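Local atomic coordinates of putative nisin-resistance protein (Streptococcus agalactiae 515, PDB entry 4Y68), a protein that probably acts as a serine-type peptidase of family S41 that recognises the lantibiotic nisin and gives the bacterium resistance to it. Residues Arg100-Asp105 with Ser125-Asp130; Leu119-Pro124 with Gly139-Ile144. All coordinates share one frame; numbering follows the deposited sequence.

Contact 1 (Arg100-Asp105 with Ser125-Asp130)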
loop_
_atom_site.group_PDB
_atom_site.type_symbol
_atom_site.label_atom_id
_atom_site.label_comp_id
_atom_site.label_asym_id
_atom_site.label_seq_id
_atom_site.Cartn_x
_atom_site.Cartn_y
_atom_site.Cartn_z
ATOM N N ARG A 100 13.703 -9.367 1.946
ATOM C CA ARG A 100 14.114 -9.846 0.631
ATOM C C ARG A 100 13.215 -10.959 0.096
ATOM O O ARG A 100 12.868 -10.944 -1.083
ATOM C CB ARG A 100 15.560 -10.327 0.643
ATOM C CG ARG A 100 16.334 -9.773 -0.535
ATOM C CD ARG A 100 17.752 -10.279 -0.588
ATOM N NE ARG A 100 17.826 -11.663 -1.048
ATOM C CZ ARG A 100 17.809 -12.031 -2.329
ATOM N NH1 ARG A 100 17.703 -11.118 -3.293
ATOM N NH2 ARG A 100 17.890 -13.319 -2.647
ATOM N N ARG A 101 12.841 -11.920 0.943
ATOM C CA ARG A 101 11.937 -12.981 0.513
ATOM C C ARG A 101 10.620 -12.378 0.037
ATOM O O ARG A 101 10.058 -12.815 -0.961
ATOM C CB ARG A 101 11.682 -13.998 1.630
ATOM C CG ARG A 101 12.957 -14.569 2.270
ATOM C CD ARG A 101 12.793 -16.019 2.756
ATOM N NE ARG A 101 11.546 -16.259 3.486
ATOM C CZ ARG A 101 11.437 -16.258 4.815
ATOM N NH1 ARG A 101 12.502 -16.021 5.582
ATOM N NH2 ARG A 101 10.258 -16.496 5.380
ATOM N N ASP A 102 10.136 -11.359 0.739
ATOM C CA ASP A 102 8.910 -10.685 0.327
ATOM C C ASP A 102 9.097 -9.973 -1.014
ATOM O O ASP A 102 8.186 -9.949 -1.846
ATOM C CB ASP A 102 8.448 -9.688 1.386
ATOM C CG ASP A 102 7.311 -8.803 0.895
ATOM O OD1 ASP A 102 6.203 -9.331 0.639
ATOM O OD2 ASP A 102 7.523 -7.578 0.766
ATOM N N THR A 103 10.277 -9.404 -1.232
ATOM C CA THR A 103 10.537 -8.752 -2.499
ATOM C C THR A 103 10.472 -9.753 -3.656
ATOM O O THR A 103 10.110 -9.384 -4.779
ATOM C CB THR A 103 11.905 -8.068 -2.519
ATOM O OG1 THR A 103 11.833 -6.890 -3.326
ATOM C CG2 THR A 103 12.963 -9.000 -3.097
ATOM N N LEU A 104 10.820 -11.012 -3.381
ATOM C CA LEU A 104 10.908 -12.035 -4.430
ATOM C C LEU A 104 9.553 -12.643 -4.773
ATOM O O LEU A 104 9.453 -13.460 -5.683
ATOM C CB LEU A 104 11.878 -13.153 -4.020
ATOM C CG LEU A 104 13.347 -12.747 -3.896
ATOM C CD1 LEU A 104 14.231 -13.963 -3.621
ATOM C CD2 LEU A 104 13.813 -11.985 -5.136
ATOM N N ASP A 105 8.523 -12.245 -4.034
ATOM C CA ASP A 105 7.153 -12.684 -4.287
ATOM C C ASP A 105 6.435 -11.766 -5.273
ATOM O O ASP A 105 5.251 -11.952 -5.562
ATOM C CB ASP A 105 6.360 -12.736 -2.980
ATOM C CG ASP A 105 5.858 -14.121 -2.663
ATOM O OD1 ASP A 105 4.653 -14.248 -2.343
ATOM O OD2 ASP A 105 6.667 -15.079 -2.728
ATOM N N SER A 125 0.313 -7.910 -6.228
ATOM C CA SER A 125 1.358 -7.441 -5.304
ATOM C C SER A 125 2.719 -7.292 -5.957
ATOM O O SER A 125 3.175 -8.183 -6.657
ATOM C CB SER A 125 1.524 -8.409 -4.128
ATOM O OG SER A 125 0.280 -8.904 -3.664
ATOM N N ILE A 126 3.374 -6.171 -5.698
ATOM C CA ILE A 126 4.784 -5.996 -6.015
ATOM C C ILE A 126 5.409 -5.121 -4.944
ATOM O O ILE A 126 4.881 -4.049 -4.624
ATOM C CB ILE A 126 5.012 -5.342 -7.380
ATOM C CG1 ILE A 126 6.491 -4.975 -7.543
ATOM C CG2 ILE A 126 4.128 -4.105 -7.542
ATOM C CD1 ILE A 126 6.843 -4.474 -8.939
ATOM N N SER A 127 6.533 -5.581 -4.407
ATOM C CA SER A 127 7.212 -4.906 -3.311
ATOM C C SER A 127 8.554 -4.361 -3.729
ATOM O O SER A 127 9.259 -3.751 -2.916
ATOM C CB SER A 127 7.406 -5.861 -2.141
ATOM O OG SER A 127 6.392 -5.616 -1.183
ATOM N N LYS A 128 8.918 -4.608 -4.987
ATOM C CA LYS A 128 10.228 -4.226 -5.471
ATOM C C LYS A 128 10.366 -2.726 -5.478
ATOM O O LYS A 128 9.372 -2.006 -5.596
ATOM C CB LYS A 128 10.482 -4.816 -6.849
ATOM C CG LYS A 128 11.107 -6.215 -6.758
ATOM C CD LYS A 128 11.018 -6.956 -8.073
ATOM C CE LYS A 128 11.610 -8.366 -7.984
ATOM N NZ LYS A 128 11.337 -9.132 -9.240
ATOM N N LEU A 129 11.606 -2.274 -5.295
ATOM C CA LEU A 129 11.961 -0.853 -5.253
ATOM C C LEU A 129 12.758 -0.451 -6.481
ATOM O O LEU A 129 12.691 0.687 -6.918
ATOM C CB LEU A 129 12.798 -0.520 -4.005
ATOM C CG LEU A 129 12.193 -0.789 -2.633
ATOM C CD1 LEU A 129 13.137 -0.293 -1.538
ATOM C CD2 LEU A 129 10.827 -0.099 -2.570
ATOM N N ASP A 130 13.539 -1.391 -7.009
ATOM C CA ASP A 130 14.437 -1.094 -8.112
ATOM C C ASP A 130 13.684 -0.589 -9.340
ATOM O O ASP A 130 12.625 -1.100 -9.709
ATOM C CB ASP A 130 15.274 -2.324 -8.465
ATOM C CG ASP A 130 14.509 -3.319 -9.250
ATOM O OD1 ASP A 130 14.612 -3.277 -10.496
ATOM O OD2 ASP A 130 13.782 -4.122 -8.627
#

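Contact 2 (Leu119-Pro124 with Gly139-Ile144)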
loop_
_atom_site.group_PDB
_atom_site.type_symbol
_atom_site.label_atom_id
_atom_site.label_comp_id
_atom_site.label_asym_id
_atom_site.label_seq_id
_atom_site.Cartn_x
_atom_site.Cartn_y
_atom_site.Cartn_z
ATOM N N LEU A 119 -11.613 -5.915 -21.326
ATOM C CA LEU A 119 -10.352 -6.521 -20.893
ATOM C C LEU A 119 -10.407 -6.808 -19.395
ATOM O O LEU A 119 -10.930 -6.005 -18.619
ATOM C CB LEU A 119 -9.156 -5.612 -21.187
ATOM C CG LEU A 119 -8.893 -5.130 -22.619
ATOM C CD1 LEU A 119 -7.516 -4.473 -22.714
ATOM C CD2 LEU A 119 -9.015 -6.278 -23.605
ATOM N N LEU A 120 -9.889 -7.961 -18.994
ATOM C CA LEU A 120 -9.757 -8.305 -17.585
ATOM C C LEU A 120 -8.304 -8.098 -17.159
ATOM O O LEU A 120 -7.423 -8.830 -17.597
ATOM C CB LEU A 120 -10.195 -9.753 -17.323
ATOM C CG LEU A 120 -9.846 -10.336 -15.941
ATOM C CD1 LEU A 120 -10.368 -9.472 -14.800
ATOM C CD2 LEU A 120 -10.378 -11.750 -15.791
ATOM N N ILE A 121 -8.037 -7.102 -16.319
ATOM C CA ILE A 121 -6.653 -6.860 -15.926
ATOM C C ILE A 121 -6.389 -7.294 -14.474
ATOM O O ILE A 121 -7.060 -6.868 -13.541
ATOM C CB ILE A 121 -6.273 -5.390 -16.128
ATOM C CG1 ILE A 121 -6.477 -4.999 -17.596
ATOM C CG2 ILE A 121 -4.804 -5.169 -15.820
ATOM C CD1 ILE A 121 -6.194 -3.534 -17.887
ATOM N N THR A 122 -5.424 -8.188 -14.322
ATOM C CA THR A 122 -4.951 -8.659 -13.032
ATOM C C THR A 122 -3.837 -7.749 -12.535
ATOM O O THR A 122 -2.848 -7.527 -13.230
ATOM C CB THR A 122 -4.459 -10.104 -13.140
ATOM O OG1 THR A 122 -5.532 -10.915 -13.624
ATOM C CG2 THR A 122 -3.984 -10.646 -11.803
ATOM N N ILE A 123 -4.017 -7.203 -11.339
ATOM C CA ILE A 123 -3.099 -6.219 -10.782
ATOM C C ILE A 123 -2.530 -6.729 -9.459
ATOM O O ILE A 123 -3.157 -6.569 -8.423
ATOM C CB ILE A 123 -3.824 -4.871 -10.578
ATOM C CG1 ILE A 123 -4.281 -4.313 -11.936
ATOM C CG2 ILE A 123 -2.961 -3.891 -9.792
ATOM C CD1 ILE A 123 -5.488 -3.439 -11.842
ATOM N N PRO A 124 -1.343 -7.364 -9.491
ATOM C CA PRO A 124 -0.858 -8.116 -8.327
ATOM C C PRO A 124 0.071 -7.343 -7.405
ATOM O O PRO A 124 0.567 -6.276 -7.777
ATOM C CB PRO A 124 -0.080 -9.263 -8.972
ATOM C CG PRO A 124 0.549 -8.596 -10.154
ATOM C CD PRO A 124 -0.497 -7.608 -10.671
ATOM N N GLY A 139 4.809 -0.173 -16.871
ATOM C CA GLY A 139 4.837 -0.146 -18.334
ATOM C C GLY A 139 3.873 -1.139 -18.954
ATOM O O GLY A 139 3.147 -0.837 -19.905
ATOM N N LYS A 140 3.854 -2.339 -18.390
ATOM C CA LYS A 140 2.911 -3.368 -18.801
ATOM C C LYS A 140 1.463 -2.864 -18.685
ATOM O O LYS A 140 0.633 -3.119 -19.557
ATOM C CB LYS A 140 3.131 -4.625 -17.949
ATOM C CG LYS A 140 3.292 -5.927 -18.711
ATOM C CD LYS A 140 1.982 -6.709 -18.721
ATOM C CE LYS A 140 2.165 -8.133 -19.268
ATOM N NZ LYS A 140 2.929 -9.060 -18.352
ATOM N N LEU A 141 1.153 -2.147 -17.609
ATOM C CA LEU A 141 -0.194 -1.637 -17.413
ATOM C C LEU A 141 -0.489 -0.528 -18.416
ATOM O O LEU A 141 -1.511 -0.545 -19.104
ATOM C CB LEU A 141 -0.381 -1.121 -15.985
ATOM C CG LEU A 141 -0.775 -2.199 -14.982
ATOM C CD1 LEU A 141 -0.637 -1.708 -13.562
ATOM C CD2 LEU A 141 -2.205 -2.634 -15.249
ATOM N N GLN A 142 0.416 0.441 -18.472
ATOM C CA GLN A 142 0.331 1.532 -19.423
ATOM C C GLN A 142 0.056 0.997 -20.842
ATOM O O GLN A 142 -0.877 1.442 -21.504
ATOM C CB GLN A 142 1.622 2.343 -19.375
ATOM C CG GLN A 142 1.726 3.467 -20.376
ATOM C CD GLN A 142 1.146 4.758 -19.872
ATOM O OE1 GLN A 142 0.019 4.805 -19.360
ATOM N NE2 GLN A 142 1.914 5.826 -20.005
ATOM N N ASN A 143 0.835 0.017 -21.295
ATOM C CA ASN A 143 0.636 -0.501 -22.645
ATOM C C ASN A 143 -0.757 -1.047 -22.845
ATOM O O ASN A 143 -1.396 -0.766 -23.856
ATOM C CB ASN A 143 1.635 -1.592 -22.996
ATOM C CG ASN A 143 1.314 -2.240 -24.343
ATOM O OD1 ASN A 143 0.489 -3.155 -24.428
ATOM N ND2 ASN A 143 1.936 -1.737 -25.407
ATOM N N ILE A 144 -1.229 -1.820 -21.878
ATOM C CA ILE A 144 -2.559 -2.403 -21.974
ATOM C C ILE A 144 -3.616 -1.335 -22.100
ATOM O O ILE A 144 -4.488 -1.432 -22.952
ATOM C CB ILE A 144 -2.895 -3.282 -20.764
ATOM C CG1 ILE A 144 -2.031 -4.553 -20.789
ATOM C CG2 ILE A 144 -4.406 -3.594 -20.755
ATOM C CD1 ILE A 144 -2.170 -5.414 -19.548
#

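Contact 1 (Arg100-Asp105 with Ser125-Asp130)
At the beta-alpha connection between strand 118-122 and helix 131-147 of the peptidase S41 region, the loop residues S127 and K128 lie against D102 and T103 of helix 96-103. T103 and S127 are the closest pair along the two backbones, with their CA atoms 5.1 Å apart. A side-chain hydrogen bond marks one edge of this surface contact: S127 OG donates to D102 OD2 over 3.0 Å. The hydroxyl arrives on the syn side of the carboxylate but stands 24° out of its plane. D102 places its carboxylate there by setting CG opposite the backbone N (chi1 170°), which carries OD2 along the helix flank to the serine; S127 CB follows its hydroxyl to 3.4 Å from the same OD2.

Beside this bond T103 packs on K128 without a hydrogen bond. The two side chains meet at about a right angle, and T103 OG1 rests 3.6 Å from K128 CG. Beyond CG the lysine chain is extended (chi3 -179°), so its methylenes run on past the threonine backbone rather than folding back over the hydroxyl. S106 reinforces the junction: its OG hydrogen-bonds with both T103 O and S127 N, tying the chain just beyond the helix to the loop. The loop has further anchors outside this contact: K128 O hydrogen-bonds with N164 ND2, and S125 OG with T161 N. Farther along, D130 is the N-cap of helix 131-147: its side chain caps a backbone N of the helix, and its OD2 hydrogen-bonds with S133 OG. The extended lysine chain brings K128 CE to 3.7 Å from T103 O.

Contact 2 (Leu119-Pro124 with Gly139-Ile144)
I144, I121 and L141 bury the most surface where strand 118-122 packs against helix 131-147, the first strand and the helix of a beta-alpha-beta crossover completed by strand 152-156. The axes of strand segment 119-122 and helix segment 139-144 run nearly antiparallel, at 170°, and approach to 10.7 Å. Across that gap the side chains meet through methyl groups.

I144 reaches the strand with its CG2 branch, which is shared by two strand residues. I121 CD1 presses on I144 CG2 at 3.4 Å, tighter than ordinary van der Waals contact; the two isoleucine side chains lie alongside each other, pointing opposite ways. L119 CD1 touches the same I144 CG2 at 3.8 Å, so this methyl is contacted by two residues on one face of the strand.

I121 divides its branches between two helix residues one turn apart. With CG1 beside the backbone N (chi1 -58°), the longer arm ending in CD1 extends to I144, while CG2 turns to L141 and lies 3.7 Å from L141 CD2. The leucine starts alongside the strand, yet its CD2 methyl bends in to meet I121, and the same methyl makes a looser approach to I123 CG1 at 4.3 Å. Neighbouring side chains extend this apolar layer: Y111 of strand 110-113 touches both I121 and I144, and L153 of strand 152-156 touches L119 and I121.

No hydrogen bond links the two segments, and every residue that touches across them is buried. Helix and sheet are therefore held together here by hydrophobic burial and the fit of branched aliphatic chains, with the close isoleucine pair marking the tightest point.

Overall arrangement
Contacts 1 and 2 lie on one continuous run of chain, since P124 of contact 2 is followed directly by S125 of contact 1. Their centres are about 18 Å apart, and beyond this junction they do not touch. Along the sequence their segments alternate: contact 1 joins the loop back to helix 96-103, whereas contact 2 joins the strand forward to helix 131-147. Y137 of that helix bridges the region between them, hydrogen-bonding through OH with P124 O and touching both I123 and I126. N160 does likewise, pairing through ND2 with I123 O and touching S125. The surface contact thus ties helix 96-103 to the connecting loop of the crossover, whose strand and helix pack in the buried apolar contact.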